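Local coordinates for protein phosphoribosylaminoimidazole-succinocarboxamide synthase (Ehrlichia chaffeensis str. Arkansas, PDB 3KRE) that catalyses the ATP-dependent joining of L-aspartate to 5-amino-1-(5-phospho-D-ribosyl)imidazole-4-carboxylate, forming SAICAR in de novo purine biosynthesis, at residues A[47-52]-A[215-220]; A[120-125]-A[132-137]; A[153-158]-A[167-172]; A[185-190]-A[223-228]. One frame throughout, in Å; residues are numbered along the deposited sequence. Where two conformers were deposited one is given.

Contact 1 (A[47-52]-A[215-220]); sequences QHFKDE and ADEISP. With EDO (1,2-ethanediol), chain K.
E217 runs along the edge of the F49 ring, the two side chains sliding past each other in opposite directions. From the start of the chain, E217 CB lies 3.8 Å from F49 CE1. CG sits between the backbone N and the carbonyl carbon (chi1 64°), and beyond it the extended chain carries CD to 3.7 Å from the same F49 CE1. At the tip, E217 OE1 comes to 3.6 Å from F49 CE1, at the ring edge and in its plane, where a C-H presents its slightly positive end; ring and carboxylate planes stand 76° apart. S219 OG donates to OE1 from the anti side, tilted out of the carboxylate plane, while OE2 forms a salt bridge with K34. The contact thus joins strand 44-49 of the large antiparallel sheet to the loop between strands 213-214 and 223-227, consistent with a place near the cleft between the two lobes where SAICAR synthetases bind ATP. Two residues before F49, on the same strand face, extended Q47 donates from NE2 to D216 O (2.9 Å, 169°), the oxygen lying nearly in the amide plane of Q47 but the donor standing well above the carbonyl plane. The carboxylate of D216 is paired with K198 and K34. A 1,2-ethanediol links H48 and D51: its O1 lies 2.9 Å from H48 NE2, and its O2 accepts from D51 N at 2.8 Å.

Contact 2 (A[120-125]-A[132-137]); sequences GNFSKR and TPFKSP. With EDO (1,2-ethanediol), chain L.
P137 O, just along the chain from the F122–F134 ring contact, is gripped twice by one 1,2-ethanediol, whose O2 donates to it at 2.8 Å and whose O1 donates at 2.9 Å. S136 OG lies 2.9 Å from O2 of the same diol, which probably came from the crystallisation liquor. On the helix of residues 120-126, K124 NZ reaches back to N121 OD1 (2.8 Å), tying two exposed side chains together one turn apart. Between the segments, however, only carbon meets carbon. F122, on the helix, and F134, on strand 133-143, approach from opposite directions as an offset edge-to-face pair, the edge of F134 turned toward the face of F122. The ring planes are 65° apart and the centroids 5.1 Å. F134 CZ makes the closest approach, 3.4 Å from F122 CE2, with F122 CZ only slightly farther away. With CG anti to the backbone N (chi1 -177°), the F122 ring continues outward toward F134. T132 O lies over one face of the F134 ring, toward its rim. R115 of strand 110-115 touches both rings, and F122 also meets F126, I138 and E140, so the helix is set against the strand that follows it in the chain. With ring carbons alone at the interface, cohesion probably comes from burial of apolar surface, dispersion and the weak attraction of a C-H edge for an aromatic face.

Contact 3 (A[153-158]-A[167-172]); sequences VSEGHI and QELEKI
Helix 155-160 and the first turns of helix 166-189 come nearest at E155 and L169, whose CA atoms are 7.7 Å apart. The single side chain L169 reaches across to the shorter helix and meets both partners there, one with each methyl branch. Its CD2 lies 3.6 Å from E155 CB and 3.7 Å from E155 OE1, with E155 CG and CD close by, so that the methyl lies against the inner side of the extended glutamate, the two side chains crossing obliquely. Its CD1 faces I158 CD1 at a looser 4.3 Å. CG of L169 is anti to the backbone N (chi1 -177°), which directs the branch point toward helix 155-160. The methyl lies along the glutamate from CB to OE1, while OE2 of E155 forms a salt bridge with K173, one helical turn beyond L169. The start of the shorter helix is held by S154, whose OG accepts from H157 N (3.1 Å, 150°) as an N-cap. Next to it, V153 CG1 sits over the centre of the H157 ring at 3.7 Å above its plane; H157 also stacks on F161, and its ring meets that of W163. On the side of the sheet, I158 and L169 both touch F141 of strand 133-143, and I158 also touches I110, W163 and L164. This is the packing of two consecutive helices, the first N-capped by serine, joined by a short connection and laid over one layer of an antiparallel sheet in an alpha+beta fold.

Contact 4 (A[185-190]-A[223-228]); sequences ELFFNV and CRLWDI
L225 CD2 points into the face of the F187 ring, 3.7 Å from its centroid and 14° off the ring normal, a CH-pi contact made almost over the centre. The side chains cross at about a right angle. F187 CE2 and CZ are the nearest ring atoms to that methyl, while the other branch, L225 CD1, only grazes F187 CZ at 4.1 Å. A second apolar pair sits one residue further along the helix: I228 CD1 lies 3.6 Å from F188 CD1, again with the side chains crossing near a right angle. The F188 CB points away from the strand, but with CG anti to the backbone N (chi1 177°) the ring comes back to I228; N189 OD1 lies in the plane of that ring at its edge. F187 and L225 are buried, F188 and I228 exposed, so the contact runs from the interior to the surface. Here the C-terminal end of the long helix 166-189 packs on strand 223-227 of the antiparallel sheet, a helix-on-sheet layer in which the chain leaves the helix directly into strand 192-204, the neighbour of 223-227. The turn at the helix end is marked by V190 N bonding F187 O at 3.0 Å, and V190 O is taken by K256 NZ. Around the pair, V253 touches both F187 and L225; L257 and L78 also press on F187, and L194 meets L225 from the adjacent strand. L225 N donates to D235 OD1, and I228, just past the strand, pairs through its backbone with G191.

How the contacts relate
From the N terminus, contact 1 opens on strand 44-49 and closes only at 215-220, bridging more than 160 residues. Within that span contact 2 closes a short loop between helix 120-126 and strand 133-143, and contact 3 then closes another between helices 155-160 and 166-189. Contact 4 starts at the other end of helix 166-189, inside the span of contact 1, and ends on strand 223-227 beyond it, so contacts 1 and 4 cross. These two touch, for example where P220 CG meets L225 CD1 at 4.2 Å. Contact 4 also meets contact 2, with G120 CA 3.5 Å from R224 NH2. Contacts 1, 2 and 4 reach the same large sheet.

Contact 1 (A[47-52]-A[215-220])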
# COMPACT_ATOMS: atom_id res chain seq x y z
N GLN A 47 -3.70 -4.19 13.61
CA GLN A 47 -3.18 -3.09 12.83
C GLN A 47 -4.09 -1.90 13.09
O GLN A 47 -5.28 -1.96 12.77
CB GLN A 47 -3.14 -3.48 11.35
CG GLN A 47 -2.50 -2.48 10.42
CD GLN A 47 -2.60 -2.89 8.96
OE1 GLN A 47 -3.68 -3.07 8.41
NE2 GLN A 47 -1.47 -3.04 8.33
N HIS A 48 -3.52 -0.85 13.70
CA HIS A 48 -4.26 0.32 14.15
C HIS A 48 -3.81 1.50 13.30
O HIS A 48 -2.60 1.83 13.21
CB HIS A 48 -4.01 0.57 15.64
CG HIS A 48 -4.61 1.85 16.15
ND1 HIS A 48 -5.71 1.88 16.97
CD2 HIS A 48 -4.24 3.14 15.96
CE1 HIS A 48 -6.01 3.13 17.26
NE2 HIS A 48 -5.14 3.92 16.66
N PHE A 49 -4.79 2.11 12.62
CA PHE A 49 -4.53 3.25 11.73
C PHE A 49 -4.59 4.57 12.47
O PHE A 49 -5.64 4.90 13.03
CB PHE A 49 -5.51 3.23 10.55
CG PHE A 49 -5.28 2.09 9.59
CD1 PHE A 49 -4.69 2.31 8.32
CD2 PHE A 49 -5.60 0.80 9.94
CE1 PHE A 49 -4.49 1.22 7.45
CE2 PHE A 49 -5.38 -0.26 9.07
CZ PHE A 49 -4.83 -0.03 7.85
N LYS A 50 -3.47 5.30 12.50
CA LYS A 50 -3.41 6.64 13.04
C LYS A 50 -3.87 7.71 12.05
O LYS A 50 -4.09 7.46 10.86
CB LYS A 50 -1.99 6.98 13.49
CG LYS A 50 -1.42 6.03 14.53
CD LYS A 50 -0.05 6.50 15.00
CE LYS A 50 1.06 6.20 14.03
NZ LYS A 50 2.34 6.92 14.43
N ASP A 51 -4.00 8.95 12.54
CA ASP A 51 -4.38 10.05 11.64
C ASP A 51 -3.17 10.88 11.21
O ASP A 51 -3.31 11.89 10.53
CB ASP A 51 -5.42 10.96 12.28
CG ASP A 51 -6.81 10.31 12.38
OD1 ASP A 51 -7.11 9.29 11.73
OD2 ASP A 51 -7.64 10.85 13.15
N GLU A 52 -1.99 10.42 11.59
CA GLU A 52 -0.75 11.03 11.20
C GLU A 52 -0.53 10.82 9.70
O GLU A 52 -0.86 9.75 9.15
CB GLU A 52 0.40 10.42 12.05
CG GLU A 52 0.26 10.70 13.55
CD GLU A 52 1.30 9.99 14.43
OE1 GLU A 52 2.32 9.53 13.89
OE2 GLU A 52 1.13 9.93 15.67
N ALA A 215 0.81 -7.63 2.92
CA ALA A 215 0.76 -7.02 4.26
C ALA A 215 0.57 -5.51 4.16
O ALA A 215 0.06 -5.01 3.16
CB ALA A 215 2.01 -7.39 4.99
N ASP A 216 0.98 -4.76 5.20
CA ASP A 216 0.82 -3.30 5.25
C ASP A 216 -0.61 -2.90 4.89
O ASP A 216 -1.54 -3.48 5.45
CB ASP A 216 1.85 -2.59 4.39
CG ASP A 216 1.99 -1.12 4.77
OD1 ASP A 216 2.26 -0.86 5.93
OD2 ASP A 216 1.71 -0.23 3.94
N GLU A 217 -0.82 -1.91 4.01
CA GLU A 217 -2.16 -1.45 3.70
C GLU A 217 -2.28 -1.17 2.23
O GLU A 217 -1.28 -0.94 1.53
CB GLU A 217 -2.49 -0.19 4.49
CG GLU A 217 -1.60 0.99 4.12
CD GLU A 217 -1.88 2.21 4.98
OE1 GLU A 217 -2.86 2.94 4.72
OE2 GLU A 217 -1.13 2.41 5.94
N ILE A 218 -3.52 -1.14 1.77
CA ILE A 218 -3.83 -0.70 0.43
C ILE A 218 -4.82 0.42 0.61
O ILE A 218 -5.99 0.20 0.89
CB ILE A 218 -4.44 -1.81 -0.43
CG1 ILE A 218 -3.53 -3.05 -0.42
CG2 ILE A 218 -4.71 -1.28 -1.86
CD1 ILE A 218 -4.32 -4.29 -0.80
N SER A 219 -4.35 1.65 0.43
CA SER A 219 -5.19 2.80 0.73
C SER A 219 -4.71 4.01 -0.07
O SER A 219 -3.70 3.91 -0.79
CB SER A 219 -5.09 3.10 2.23
OG SER A 219 -3.83 3.71 2.53
N PRO A 220 -5.38 5.16 0.10
CA PRO A 220 -4.87 6.38 -0.52
C PRO A 220 -3.51 6.85 0.03
O PRO A 220 -2.90 7.71 -0.55
CB PRO A 220 -6.01 7.38 -0.32
CG PRO A 220 -7.22 6.55 -0.06
CD PRO A 220 -6.74 5.36 0.65
C1 EDO K . -5.49 7.75 16.34
O1 EDO K . -4.52 6.74 16.65
C2 EDO K . -4.87 9.16 16.35
O2 EDO K . -3.93 9.45 15.27

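Contact 2 (A[120-125]-A[132-137])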
# COMPACT_ATOMS: atom_id res chain seq x y z
N GLY A 120 5.10 11.22 -9.39
CA GLY A 120 6.04 11.29 -8.27
C GLY A 120 7.49 11.44 -8.69
O GLY A 120 7.81 12.21 -9.59
N ASN A 121 8.36 10.69 -8.03
CA ASN A 121 9.80 10.76 -8.26
C ASN A 121 10.20 10.11 -9.59
O ASN A 121 11.26 10.41 -10.13
CB ASN A 121 10.52 10.09 -7.10
CG ASN A 121 10.51 10.95 -5.81
OD1 ASN A 121 10.31 12.15 -5.86
ND2 ASN A 121 10.72 10.30 -4.68
N PHE A 122 9.37 9.21 -10.11
CA PHE A 122 9.59 8.62 -11.42
C PHE A 122 9.56 9.74 -12.46
O PHE A 122 10.49 9.89 -13.25
CB PHE A 122 8.55 7.54 -11.75
CG PHE A 122 8.78 6.85 -13.05
CD1 PHE A 122 9.41 5.61 -13.11
CD2 PHE A 122 8.40 7.46 -14.24
CE1 PHE A 122 9.65 5.00 -14.32
CE2 PHE A 122 8.66 6.87 -15.45
CZ PHE A 122 9.27 5.61 -15.49
N SER A 123 8.48 10.51 -12.46
CA SER A 123 8.35 11.64 -13.39
C SER A 123 9.52 12.56 -13.28
O SER A 123 10.06 13.00 -14.31
CB SER A 123 7.13 12.47 -13.08
OG SER A 123 5.99 11.70 -13.24
N LYS A 124 9.92 12.86 -12.04
CA LYS A 124 10.98 13.84 -11.81
C LYS A 124 12.32 13.32 -12.35
O LYS A 124 13.00 14.03 -13.06
CB LYS A 124 11.13 14.23 -10.34
CG LYS A 124 9.95 15.04 -9.73
CD LYS A 124 10.17 15.26 -8.20
CE LYS A 124 8.86 15.34 -7.38
NZ LYS A 124 8.44 14.05 -6.65
N ARG A 125 12.68 12.08 -12.03
CA ARG A 125 14.03 11.59 -12.38
C ARG A 125 14.22 11.22 -13.86
O ARG A 125 15.38 11.21 -14.34
CB ARG A 125 14.48 10.48 -11.42
CG ARG A 125 13.85 9.14 -11.61
CD ARG A 125 14.00 8.28 -10.38
NE ARG A 125 13.68 6.88 -10.63
CZ ARG A 125 14.52 5.98 -11.14
NH1 ARG A 125 15.76 6.33 -11.50
NH2 ARG A 125 14.10 4.73 -11.34
N THR A 132 1.82 10.45 -17.93
CA THR A 132 2.22 9.74 -19.11
C THR A 132 1.96 8.26 -18.89
O THR A 132 2.49 7.68 -17.95
CB THR A 132 3.71 9.95 -19.42
OG1 THR A 132 3.98 11.36 -19.53
CG2 THR A 132 4.08 9.24 -20.72
N PRO A 133 1.14 7.64 -19.77
CA PRO A 133 0.85 6.22 -19.66
C PRO A 133 1.98 5.35 -20.19
O PRO A 133 2.67 5.70 -21.15
CB PRO A 133 -0.41 6.06 -20.53
CG PRO A 133 -0.21 7.08 -21.61
CD PRO A 133 0.48 8.25 -20.95
N PHE A 134 2.17 4.21 -19.54
CA PHE A 134 3.14 3.25 -19.99
C PHE A 134 2.45 2.19 -20.83
O PHE A 134 1.25 1.91 -20.65
CB PHE A 134 3.83 2.59 -18.80
CG PHE A 134 4.47 3.57 -17.85
CD1 PHE A 134 5.31 4.56 -18.33
CD2 PHE A 134 4.27 3.46 -16.48
CE1 PHE A 134 5.92 5.44 -17.46
CE2 PHE A 134 4.88 4.32 -15.63
CZ PHE A 134 5.70 5.33 -16.12
N LYS A 135 3.21 1.59 -21.74
CA LYS A 135 2.69 0.53 -22.57
C LYS A 135 2.39 -0.71 -21.74
O LYS A 135 1.43 -1.44 -22.03
CB LYS A 135 3.68 0.17 -23.66
CG LYS A 135 3.07 -0.72 -24.73
CD LYS A 135 3.70 -0.46 -26.09
CE LYS A 135 2.90 -1.10 -27.22
NZ LYS A 135 3.26 -2.54 -27.43
N SER A 136 3.22 -0.94 -20.73
CA SER A 136 2.97 -2.02 -19.78
C SER A 136 3.40 -1.55 -18.39
O SER A 136 4.26 -0.70 -18.26
CB SER A 136 3.69 -3.29 -20.19
OG SER A 136 5.10 -3.13 -20.27
N PRO A 137 2.79 -2.10 -17.33
CA PRO A 137 3.17 -1.58 -15.99
C PRO A 137 4.64 -1.76 -15.65
O PRO A 137 5.27 -2.77 -16.04
CB PRO A 137 2.32 -2.41 -15.01
CG PRO A 137 1.26 -3.05 -15.83
CD PRO A 137 1.72 -3.10 -17.27
C1 EDO L . 5.81 -5.92 -17.83
O1 EDO L . 4.62 -5.12 -17.65
C2 EDO L . 6.87 -5.11 -18.59
O2 EDO L . 6.94 -3.75 -18.10

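Contact 3 (A[153-158]-A[167-172])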
# COMPACT_ATOMS: atom_id res chain seq x y z
N VAL A 153 16.61 -0.87 -5.32
CA VAL A 153 17.44 -2.05 -5.44
C VAL A 153 17.04 -2.81 -6.69
O VAL A 153 15.88 -2.87 -7.07
CB VAL A 153 17.31 -3.00 -4.22
CG1 VAL A 153 17.97 -2.34 -2.97
CG2 VAL A 153 15.84 -3.40 -3.93
N SER A 154 18.04 -3.42 -7.31
CA SER A 154 17.82 -4.37 -8.41
C SER A 154 17.41 -5.74 -7.92
O SER A 154 17.55 -6.09 -6.74
CB SER A 154 19.11 -4.52 -9.20
OG SER A 154 20.08 -5.19 -8.43
N GLU A 155 16.94 -6.55 -8.85
CA GLU A 155 16.68 -7.95 -8.54
C GLU A 155 17.88 -8.71 -8.02
O GLU A 155 17.77 -9.49 -7.07
CB GLU A 155 16.10 -8.66 -9.78
CG GLU A 155 14.77 -8.06 -10.18
CD GLU A 155 13.98 -8.93 -11.20
OE1 GLU A 155 14.25 -10.16 -11.29
OE2 GLU A 155 13.12 -8.34 -11.90
N GLY A 156 19.04 -8.49 -8.64
CA GLY A 156 20.25 -9.16 -8.25
C GLY A 156 20.67 -8.81 -6.84
O GLY A 156 21.21 -9.64 -6.14
N HIS A 157 20.36 -7.58 -6.43
CA HIS A 157 20.61 -7.14 -5.06
C HIS A 157 19.73 -7.93 -4.11
O HIS A 157 20.23 -8.52 -3.13
CB HIS A 157 20.29 -5.66 -4.95
CG HIS A 157 20.69 -5.03 -3.65
ND1 HIS A 157 21.41 -3.85 -3.59
CD2 HIS A 157 20.45 -5.39 -2.37
CE1 HIS A 157 21.59 -3.52 -2.33
NE2 HIS A 157 21.02 -4.43 -1.57
N ILE A 158 18.45 -7.96 -4.41
CA ILE A 158 17.48 -8.72 -3.60
C ILE A 158 17.95 -10.17 -3.46
O ILE A 158 17.95 -10.70 -2.37
CB ILE A 158 16.06 -8.64 -4.21
CG1 ILE A 158 15.51 -7.21 -4.10
CG2 ILE A 158 15.11 -9.69 -3.57
CD1 ILE A 158 14.31 -6.92 -5.06
N GLN A 167 12.73 -18.04 -7.03
CA GLN A 167 11.31 -18.41 -7.20
C GLN A 167 10.36 -17.36 -6.58
O GLN A 167 9.36 -16.97 -7.20
CB GLN A 167 11.00 -19.81 -6.62
N GLU A 168 10.69 -16.89 -5.38
CA GLU A 168 9.91 -15.83 -4.71
C GLU A 168 9.90 -14.52 -5.47
O GLU A 168 8.88 -13.83 -5.50
CB GLU A 168 10.43 -15.58 -3.29
CG GLU A 168 10.19 -16.77 -2.37
CD GLU A 168 10.84 -16.62 -1.02
OE1 GLU A 168 11.93 -15.98 -0.92
OE2 GLU A 168 10.24 -17.14 -0.05
N LEU A 169 11.03 -14.17 -6.09
CA LEU A 169 11.10 -12.92 -6.79
C LEU A 169 10.22 -13.00 -8.05
O LEU A 169 9.48 -12.06 -8.38
CB LEU A 169 12.56 -12.55 -7.08
CG LEU A 169 12.89 -11.23 -7.77
CD1 LEU A 169 12.18 -10.09 -7.12
CD2 LEU A 169 14.39 -11.03 -7.74
N GLU A 170 10.27 -14.12 -8.76
CA GLU A 170 9.37 -14.24 -9.91
C GLU A 170 7.91 -14.20 -9.41
O GLU A 170 7.06 -13.57 -10.03
CB GLU A 170 9.67 -15.52 -10.71
CG GLU A 170 8.59 -15.95 -11.74
CD GLU A 170 8.21 -14.95 -12.87
OE1 GLU A 170 8.13 -13.69 -12.67
OE2 GLU A 170 7.90 -15.48 -13.98
N LYS A 171 7.64 -14.88 -8.29
CA LYS A 171 6.26 -14.90 -7.75
C LYS A 171 5.79 -13.49 -7.35
O LYS A 171 4.67 -13.10 -7.64
CB LYS A 171 6.18 -15.84 -6.56
CG LYS A 171 4.82 -15.97 -5.91
CD LYS A 171 3.82 -16.77 -6.72
CE LYS A 171 2.61 -17.20 -5.85
NZ LYS A 171 2.84 -18.42 -4.98
N ILE A 172 6.66 -12.74 -6.70
CA ILE A 172 6.26 -11.42 -6.22
C ILE A 172 5.89 -10.51 -7.39
O ILE A 172 4.97 -9.69 -7.29
CB ILE A 172 7.34 -10.81 -5.28
CG1 ILE A 172 6.71 -9.80 -4.32
CG2 ILE A 172 8.48 -10.14 -6.01
CD1 ILE A 172 7.65 -9.48 -3.16

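Contact 4 (A[185-190]-A[223-228])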
# COMPACT_ATOMS: atom_id res chain seq x y z
N GLU A 185 -9.03 -2.64 -12.22
CA GLU A 185 -10.37 -2.87 -12.73
C GLU A 185 -11.43 -2.38 -11.73
O GLU A 185 -12.40 -1.70 -12.09
CB GLU A 185 -10.57 -4.36 -13.06
CG GLU A 185 -11.99 -4.68 -13.49
CD GLU A 185 -12.15 -6.06 -14.13
OE1 GLU A 185 -11.29 -6.46 -14.96
OE2 GLU A 185 -13.17 -6.71 -13.83
N LEU A 186 -11.21 -2.67 -10.47
CA LEU A 186 -12.24 -2.32 -9.51
C LEU A 186 -12.30 -0.79 -9.34
O LEU A 186 -13.40 -0.24 -9.27
CB LEU A 186 -12.06 -3.12 -8.23
CG LEU A 186 -11.10 -2.76 -7.17
CD1 LEU A 186 -11.74 -1.64 -6.36
CD2 LEU A 186 -10.81 -4.05 -6.33
N PHE A 187 -11.16 -0.11 -9.41
CA PHE A 187 -11.15 1.34 -9.37
C PHE A 187 -11.74 1.95 -10.64
O PHE A 187 -12.53 2.88 -10.58
CB PHE A 187 -9.74 1.88 -9.11
CG PHE A 187 -9.34 1.87 -7.66
CD1 PHE A 187 -10.06 2.57 -6.71
CD2 PHE A 187 -8.21 1.18 -7.25
CE1 PHE A 187 -9.67 2.58 -5.37
CE2 PHE A 187 -7.82 1.22 -5.92
CZ PHE A 187 -8.56 1.89 -5.00
N PHE A 188 -11.42 1.38 -11.79
CA PHE A 188 -11.95 1.89 -13.05
C PHE A 188 -13.48 1.86 -13.04
O PHE A 188 -14.13 2.79 -13.52
CB PHE A 188 -11.44 1.06 -14.21
CG PHE A 188 -12.00 1.48 -15.54
CD1 PHE A 188 -11.39 2.49 -16.26
CD2 PHE A 188 -13.15 0.90 -16.04
CE1 PHE A 188 -11.92 2.91 -17.48
CE2 PHE A 188 -13.70 1.32 -17.24
CZ PHE A 188 -13.07 2.30 -17.97
N ASN A 189 -14.04 0.79 -12.49
CA ASN A 189 -15.47 0.58 -12.45
C ASN A 189 -16.20 1.57 -11.53
O ASN A 189 -17.39 1.74 -11.67
CB ASN A 189 -15.79 -0.90 -12.13
CG ASN A 189 -15.44 -1.81 -13.32
OD1 ASN A 189 -15.42 -1.36 -14.45
ND2 ASN A 189 -15.16 -3.09 -13.05
N VAL A 190 -15.47 2.25 -10.66
CA VAL A 190 -16.05 3.34 -9.88
C VAL A 190 -15.43 4.68 -10.26
O VAL A 190 -15.53 5.65 -9.53
CB VAL A 190 -15.98 3.05 -8.37
CG1 VAL A 190 -16.75 1.78 -8.07
CG2 VAL A 190 -14.50 2.98 -7.90
N CYS A 223 -1.52 4.26 -2.68
CA CYS A 223 -1.94 4.21 -4.09
C CYS A 223 -2.16 5.63 -4.58
O CYS A 223 -2.82 6.42 -3.89
CB CYS A 223 -3.27 3.46 -4.29
SG CYS A 223 -3.35 1.83 -3.58
N ARG A 224 -1.64 5.95 -5.75
CA ARG A 224 -2.04 7.20 -6.41
C ARG A 224 -3.31 6.90 -7.17
O ARG A 224 -3.39 5.89 -7.92
CB ARG A 224 -0.99 7.74 -7.36
CG ARG A 224 0.16 8.41 -6.66
CD ARG A 224 1.06 9.15 -7.63
NE ARG A 224 2.02 9.91 -6.87
CZ ARG A 224 3.21 9.50 -6.47
NH1 ARG A 224 3.71 8.32 -6.81
NH2 ARG A 224 3.93 10.30 -5.67
N LEU A 225 -4.31 7.76 -6.95
CA LEU A 225 -5.71 7.49 -7.39
C LEU A 225 -6.24 8.77 -7.97
O LEU A 225 -6.35 9.76 -7.27
CB LEU A 225 -6.57 7.09 -6.19
CG LEU A 225 -6.20 5.79 -5.50
CD1 LEU A 225 -6.98 5.58 -4.15
CD2 LEU A 225 -6.31 4.53 -6.41
N TRP A 226 -6.54 8.78 -9.27
CA TRP A 226 -7.04 10.00 -9.90
C TRP A 226 -8.45 9.77 -10.42
O TRP A 226 -8.73 8.75 -11.02
CB TRP A 226 -6.19 10.42 -11.10
CG TRP A 226 -4.76 10.77 -10.79
CD1 TRP A 226 -4.17 10.82 -9.57
CD2 TRP A 226 -3.75 11.12 -11.74
NE1 TRP A 226 -2.86 11.18 -9.68
CE2 TRP A 226 -2.57 11.36 -11.01
CE3 TRP A 226 -3.73 11.24 -13.14
CZ2 TRP A 226 -1.37 11.71 -11.63
CZ3 TRP A 226 -2.53 11.61 -13.75
CH2 TRP A 226 -1.36 11.82 -12.99
N ASP A 227 -9.33 10.73 -10.21
CA ASP A 227 -10.63 10.71 -10.80
C ASP A 227 -10.47 10.72 -12.33
O ASP A 227 -9.70 11.51 -12.90
CB ASP A 227 -11.43 11.93 -10.33
CG ASP A 227 -12.81 11.96 -10.94
OD1 ASP A 227 -13.59 11.08 -10.56
OD2 ASP A 227 -13.06 12.79 -11.84
N ILE A 228 -11.15 9.81 -13.01
CA ILE A 228 -10.91 9.63 -14.46
C ILE A 228 -11.34 10.85 -15.30
O ILE A 228 -10.62 11.30 -16.22
CB ILE A 228 -11.58 8.32 -14.97
CG1 ILE A 228 -10.69 7.14 -14.59
CG2 ILE A 228 -11.82 8.36 -16.48
CD1 ILE A 228 -11.32 5.75 -14.79